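Local coordinates for protein Sodium/sialic acid symporter SiaT (Proteus mirabilis, PDB 5NV9) that uses the inward sodium gradient to drive uptake of host-derived sialic acid, chiefly N-acetylneuraminic acid, across the bacterial inner membrane, at residues T77-L89 with L239-F251. Sequence-based numbering, arbitrary orientation.
With SLB (N-acetyl-beta-neuraminic acid), chain D.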
loop_
_atom_site.group_PDB
_atom_site.type_symbol
_atom_site.label_atom_id
_atom_site.label_comp_id
_atom_site.label_asym_id
_atom_site.label_seq_id
_atom_site.Cartn_x
_atom_site.Cartn_y
_atom_site.Cartn_z
ATOM N N THR A 77 2.488 -19.520 3.624
ATOM C CA THR A 77 2.375 -19.548 2.152
ATOM C C THR A 77 2.277 -18.174 1.462
ATOM O O THR A 77 2.783 -18.018 0.382
ATOM C CB THR A 77 1.243 -20.446 1.655
ATOM O OG1 THR A 77 0.026 -20.104 2.288
ATOM C CG2 THR A 77 1.577 -21.874 1.913
ATOM N N PHE A 78 1.607 -17.207 2.079
ATOM C CA PHE A 78 1.490 -15.872 1.540
ATOM C C PHE A 78 2.798 -15.128 1.273
ATOM O O PHE A 78 2.833 -14.222 0.465
ATOM C CB PHE A 78 0.644 -15.008 2.454
ATOM C CG PHE A 78 -0.844 -15.120 2.216
ATOM C CD1 PHE A 78 -1.480 -16.376 2.085
ATOM C CD2 PHE A 78 -1.635 -13.978 2.257
ATOM C CE1 PHE A 78 -2.858 -16.470 1.920
ATOM C CE2 PHE A 78 -3.027 -14.063 2.061
ATOM C CZ PHE A 78 -3.635 -15.310 1.911
ATOM N N ILE A 79 3.880 -15.522 1.948
ATOM C CA ILE A 79 5.172 -14.897 1.764
ATOM C C ILE A 79 5.634 -15.065 0.297
ATOM O O ILE A 79 6.429 -14.264 -0.191
ATOM C CB ILE A 79 6.252 -15.370 2.804
ATOM C CG1 ILE A 79 7.293 -14.263 3.034
ATOM C CG2 ILE A 79 6.905 -16.703 2.377
ATOM C CD1 ILE A 79 8.438 -14.644 3.940
ATOM N N ILE A 80 5.128 -16.044 -0.425
ATOM C CA ILE A 80 5.436 -16.137 -1.859
ATOM C C ILE A 80 5.084 -14.783 -2.518
ATOM O O ILE A 80 5.821 -14.284 -3.373
ATOM C CB ILE A 80 4.772 -17.375 -2.508
ATOM C CG1 ILE A 80 5.377 -18.667 -1.932
ATOM C CG2 ILE A 80 5.028 -17.438 -4.007
ATOM C CD1 ILE A 80 4.452 -19.859 -2.051
ATOM N N GLY A 81 4.025 -14.132 -2.036
ATOM C CA GLY A 81 3.674 -12.784 -2.480
ATOM C C GLY A 81 4.773 -11.755 -2.508
ATOM O O GLY A 81 4.865 -10.975 -3.453
ATOM N N GLN A 82 5.599 -11.729 -1.455
ATOM C CA GLN A 82 6.717 -10.796 -1.327
ATOM C C GLN A 82 7.795 -10.994 -2.374
ATOM O O GLN A 82 8.345 -10.027 -2.945
ATOM C CB GLN A 82 7.378 -10.943 0.074
ATOM C CG GLN A 82 6.381 -10.907 1.203
ATOM C CD GLN A 82 5.796 -9.519 1.401
ATOM O OE1 GLN A 82 6.405 -8.516 1.045
ATOM N NE2 GLN A 82 4.683 -9.454 2.076
ATOM N N TYR A 83 8.118 -12.254 -2.615
ATOM C CA TYR A 83 9.146 -12.591 -3.585
ATOM C C TYR A 83 8.685 -12.380 -5.025
ATOM O O TYR A 83 9.489 -12.045 -5.891
ATOM C CB TYR A 83 9.742 -13.994 -3.270
ATOM C CG TYR A 83 10.423 -13.908 -1.911
ATOM C CD1 TYR A 83 11.634 -13.268 -1.761
ATOM C CD2 TYR A 83 9.793 -14.348 -0.758
ATOM C CE1 TYR A 83 12.221 -13.096 -0.513
ATOM C CE2 TYR A 83 10.378 -14.184 0.497
ATOM C CZ TYR A 83 11.587 -13.548 0.607
ATOM O OH TYR A 83 12.190 -13.424 1.836
ATOM N N LEU A 84 7.393 -12.492 -5.279
ATOM C CA LEU A 84 6.874 -12.168 -6.621
ATOM C C LEU A 84 6.934 -10.661 -6.862
ATOM O O LEU A 84 6.976 -10.247 -7.961
ATOM C CB LEU A 84 5.434 -12.622 -6.802
ATOM C CG LEU A 84 5.277 -14.143 -6.803
ATOM C CD1 LEU A 84 3.798 -14.573 -6.820
ATOM C CD2 LEU A 84 6.043 -14.757 -7.955
ATOM N N ALA A 85 6.918 -9.875 -5.802
ATOM C CA ALA A 85 6.910 -8.401 -5.857
ATOM C C ALA A 85 8.308 -7.945 -6.193
ATOM O O ALA A 85 8.487 -6.889 -6.804
ATOM C CB ALA A 85 6.473 -7.811 -4.534
ATOM N N ILE A 86 9.301 -8.727 -5.779
ATOM C CA ILE A 86 10.673 -8.438 -6.161
ATOM C C ILE A 86 10.916 -8.933 -7.588
ATOM O O ILE A 86 11.491 -8.215 -8.388
ATOM C CB ILE A 86 11.661 -9.097 -5.204
ATOM C CG1 ILE A 86 11.443 -8.563 -3.800
ATOM C CG2 ILE A 86 13.111 -8.942 -5.680
ATOM C CD1 ILE A 86 12.249 -9.325 -2.769
ATOM N N ALA A 87 10.482 -10.156 -7.897
ATOM C CA ALA A 87 10.694 -10.720 -9.221
ATOM C C ALA A 87 10.169 -9.896 -10.389
ATOM O O ALA A 87 10.721 -9.948 -11.467
ATOM C CB ALA A 87 10.077 -12.103 -9.288
ATOM N N ILE A 88 9.085 -9.154 -10.222
ATOM C CA ILE A 88 8.611 -8.302 -11.320
ATOM C C ILE A 88 9.379 -6.989 -11.489
ATOM O O ILE A 88 9.244 -6.361 -12.535
ATOM C CB ILE A 88 7.107 -7.939 -11.200
ATOM C CG1 ILE A 88 6.820 -7.182 -9.927
ATOM C CG2 ILE A 88 6.235 -9.206 -11.278
ATOM C CD1 ILE A 88 5.617 -6.281 -10.009
ATOM N N LEU A 89 10.187 -6.560 -10.510
ATOM C CA LEU A 89 10.828 -5.230 -10.583
ATOM C C LEU A 89 11.690 -4.922 -11.824
ATOM O O LEU A 89 11.648 -3.807 -12.306
ATOM C CB LEU A 89 11.615 -4.880 -9.287
ATOM C CG LEU A 89 10.731 -4.736 -8.032
ATOM C CD1 LEU A 89 11.500 -4.465 -6.736
ATOM C CD2 LEU A 89 9.621 -3.710 -8.216
ATOM N N LEU A 239 -2.853 -17.987 -4.682
ATOM C CA LEU A 239 -2.166 -16.823 -4.178
ATOM C C LEU A 239 -0.935 -16.410 -5.041
ATOM O O LEU A 239 -0.645 -15.235 -5.132
ATOM C CB LEU A 239 -1.819 -16.973 -2.691
ATOM C CG LEU A 239 -0.798 -18.024 -2.342
ATOM C CD1 LEU A 239 0.578 -17.449 -2.588
ATOM C CD2 LEU A 239 -0.903 -18.481 -0.883
HETATM N N MSE A 240 -0.263 -17.341 -5.712
HETATM C CA MSE A 240 0.792 -16.989 -6.649
HETATM C C MSE A 240 0.267 -16.196 -7.835
HETATM O O MSE A 240 0.804 -15.138 -8.133
HETATM C CB MSE A 240 1.554 -18.201 -7.160
HETATM C CG MSE A 240 2.535 -18.615 -6.081
HETATM SE SE MSE A 240 3.457 -20.300 -6.566
HETATM C CE MSE A 240 4.946 -19.336 -7.445
ATOM N N ILE A 241 -0.783 -16.672 -8.511
ATOM C CA ILE A 241 -1.364 -15.901 -9.603
ATOM C C ILE A 241 -1.995 -14.612 -9.079
ATOM O O ILE A 241 -1.769 -13.538 -9.650
ATOM C CB ILE A 241 -2.435 -16.661 -10.404
ATOM C CG1 ILE A 241 -1.969 -18.059 -10.737
ATOM C CG2 ILE A 241 -2.681 -15.948 -11.736
ATOM C CD1 ILE A 241 -3.145 -18.991 -10.940
ATOM N N GLY A 242 -2.711 -14.711 -7.955
ATOM C CA GLY A 242 -3.313 -13.537 -7.318
ATOM C C GLY A 242 -2.286 -12.468 -6.920
ATOM O O GLY A 242 -2.441 -11.274 -7.257
ATOM N N PHE A 243 -1.217 -12.863 -6.213
ATOM C CA PHE A 243 -0.190 -11.879 -5.841
ATOM C C PHE A 243 0.618 -11.332 -7.027
ATOM O O PHE A 243 0.994 -10.128 -7.010
ATOM C CB PHE A 243 0.763 -12.381 -4.752
ATOM C CG PHE A 243 0.201 -12.249 -3.364
ATOM C CD1 PHE A 243 -0.363 -11.076 -2.945
ATOM C CD2 PHE A 243 0.163 -13.323 -2.512
ATOM C CE1 PHE A 243 -0.918 -10.936 -1.660
ATOM C CE2 PHE A 243 -0.384 -13.199 -1.239
ATOM C CZ PHE A 243 -0.929 -12.004 -0.803
ATOM N N LEU A 244 0.877 -12.172 -8.043
ATOM C CA LEU A 244 1.500 -11.670 -9.242
ATOM C C LEU A 244 0.710 -10.475 -9.780
ATOM O O LEU A 244 1.268 -9.416 -10.001
ATOM C CB LEU A 244 1.626 -12.742 -10.280
ATOM C CG LEU A 244 2.221 -12.308 -11.616
ATOM C CD1 LEU A 244 3.615 -11.814 -11.373
ATOM C CD2 LEU A 244 2.205 -13.536 -12.509
ATOM N N PHE A 245 -0.592 -10.635 -9.959
ATOM C CA PHE A 245 -1.374 -9.553 -10.501
ATOM C C PHE A 245 -1.528 -8.376 -9.538
ATOM O O PHE A 245 -1.560 -7.236 -9.994
ATOM C CB PHE A 245 -2.704 -10.062 -11.098
ATOM C CG PHE A 245 -2.502 -10.730 -12.423
ATOM C CD1 PHE A 245 -1.938 -11.975 -12.482
ATOM C CD2 PHE A 245 -2.800 -10.068 -13.611
ATOM C CE1 PHE A 245 -1.661 -12.593 -13.700
ATOM C CE2 PHE A 245 -2.552 -10.664 -14.822
ATOM C CZ PHE A 245 -1.992 -11.944 -14.875
ATOM N N ALA A 246 -1.596 -8.627 -8.227
ATOM C CA ALA A 246 -1.726 -7.537 -7.278
ATOM C C ALA A 246 -0.457 -6.710 -7.263
ATOM O O ALA A 246 -0.523 -5.479 -7.064
ATOM C CB ALA A 246 -2.036 -8.045 -5.867
ATOM N N ASN A 247 0.671 -7.401 -7.449
ATOM C CA ASN A 247 1.984 -6.780 -7.428
ATOM C C ASN A 247 2.181 -5.989 -8.716
ATOM O O ASN A 247 2.702 -4.875 -8.665
ATOM C CB ASN A 247 3.147 -7.809 -7.243
ATOM C CG ASN A 247 3.194 -8.404 -5.824
ATOM O OD1 ASN A 247 2.784 -7.762 -4.874
ATOM N ND2 ASN A 247 3.625 -9.645 -5.702
ATOM N N ILE A 248 1.734 -6.521 -9.871
ATOM C CA ILE A 248 1.812 -5.747 -11.085
ATOM C C ILE A 248 0.956 -4.481 -10.891
ATOM O O ILE A 248 1.349 -3.363 -11.273
ATOM C CB ILE A 248 1.393 -6.540 -12.320
ATOM C CG1 ILE A 248 2.419 -7.658 -12.564
ATOM C CG2 ILE A 248 1.412 -5.676 -13.552
ATOM C CD1 ILE A 248 1.805 -8.855 -13.293
ATOM N N GLN A 249 -0.216 -4.639 -10.327
ATOM C CA GLN A 249 -1.041 -3.426 -10.046
ATOM C C GLN A 249 -0.240 -2.420 -9.237
ATOM O O GLN A 249 -0.166 -1.224 -9.560
ATOM C CB GLN A 249 -2.298 -3.796 -9.290
ATOM C CG GLN A 249 -3.090 -2.564 -8.914
ATOM C CD GLN A 249 -4.452 -2.884 -8.330
ATOM O OE1 GLN A 249 -5.121 -3.840 -8.723
ATOM N NE2 GLN A 249 -4.901 -2.041 -7.433
ATOM N N GLN A 250 0.329 -2.901 -8.162
ATOM C CA GLN A 250 1.009 -2.000 -7.153
ATOM C C GLN A 250 2.173 -1.223 -7.756
ATOM O O GLN A 250 2.299 -0.038 -7.525
ATOM C CB GLN A 250 1.486 -2.813 -5.949
ATOM C CG GLN A 250 2.160 -2.042 -4.806
ATOM C CD GLN A 250 1.214 -1.077 -4.113
ATOM O OE1 GLN A 250 0.629 -1.397 -3.064
ATOM N NE2 GLN A 250 1.039 0.111 -4.708
ATOM N N PHE A 251 2.970 -1.892 -8.583
ATOM C CA PHE A 251 4.189 -1.334 -9.124
ATOM C C PHE A 251 4.143 -0.722 -10.505
ATOM O O PHE A 251 5.126 -0.056 -10.863
ATOM C CB PHE A 251 5.332 -2.375 -8.967
ATOM C CG PHE A 251 5.654 -2.646 -7.529
ATOM C CD1 PHE A 251 6.545 -1.831 -6.840
ATOM C CD2 PHE A 251 5.003 -3.668 -6.830
ATOM C CE1 PHE A 251 6.814 -2.048 -5.494
ATOM C CE2 PHE A 251 5.264 -3.895 -5.473
ATOM C CZ PHE A 251 6.178 -3.076 -4.820
HETATM C C1 SLB D . -0.175 -3.454 3.083
HETATM C C2 SLB D . 0.139 -4.196 1.813
HETATM C C3 SLB D . -0.877 -5.299 1.624
HETATM C C4 SLB D . -0.511 -6.248 0.461
HETATM C C5 SLB D . 0.861 -6.821 0.817
HETATM C C6 SLB D . 1.876 -5.673 1.002
HETATM C C7 SLB D . 3.292 -6.124 1.386
HETATM C C8 SLB D . 4.220 -4.951 1.569
HETATM C C9 SLB D . 5.663 -5.404 1.785
HETATM C C10 SLB D . 1.620 -9.027 0.014
HETATM C C11 SLB D . 2.409 -9.686 -1.087
HETATM N N5 SLB D . 1.337 -7.739 -0.228
HETATM O O1A SLB D . 0.413 -3.823 4.158
HETATM O O1B SLB D . -1.058 -2.516 3.036
HETATM O O2 SLB D . 0.128 -3.301 0.665
HETATM O O4 SLB D . -1.486 -7.341 0.338
HETATM O O6 SLB D . 1.435 -4.789 2.029
HETATM O O7 SLB D . 3.282 -6.832 2.630
HETATM O O8 SLB D . 4.150 -4.094 0.436
HETATM O O9 SLB D . 6.210 -6.069 0.619
HETATM O O10 SLB D . 1.317 -9.611 1.068
#
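The Phe243 ring turns its edge toward the face of Phe78 in an offset edge-to-face pair, planes at 76°, while the acetyl methyl C11 of the bound sialic acid lies 3.5 Å above one face of Phe243, toward the rim. Gly81, having no side chain, brings its backbone against both: CA meets the ring obliquely, 3.6 Å from Phe243 CD2, and Gly81 C lies 3.4 Å from C11 of the sugar. Two transmembrane helices of this LeuT-fold symporter contribute Gly81, Gln82 and Phe243 to the sialic acid pocket; the axes of helix 80-87 and segment 239-251 cross at -45°, 8.8 Å apart at closest approach. Gln82 grips the sugar's glycerol tail: its chain bends at chi2, bringing NE2 to donate to O7 and OE1 to accept from O9. Beside the pocket, Leu84 packs as a knob into the hole formed by Met240, Phe243, Leu244 and Asn247, its CD1 3.3 Å from Met240 O. Farther along, Ile88 CD1 rests on Asn247 O (3.5 Å) and also reaches Phe251 CB, and Leu89 CD2 leans obliquely on the Phe251 ring. One polar link spans this mostly apolar interface: Asn247 ND2 donates to Gly81 O, 2.9 Å away and in the carbonyl plane, with an N-H...O angle of 142°.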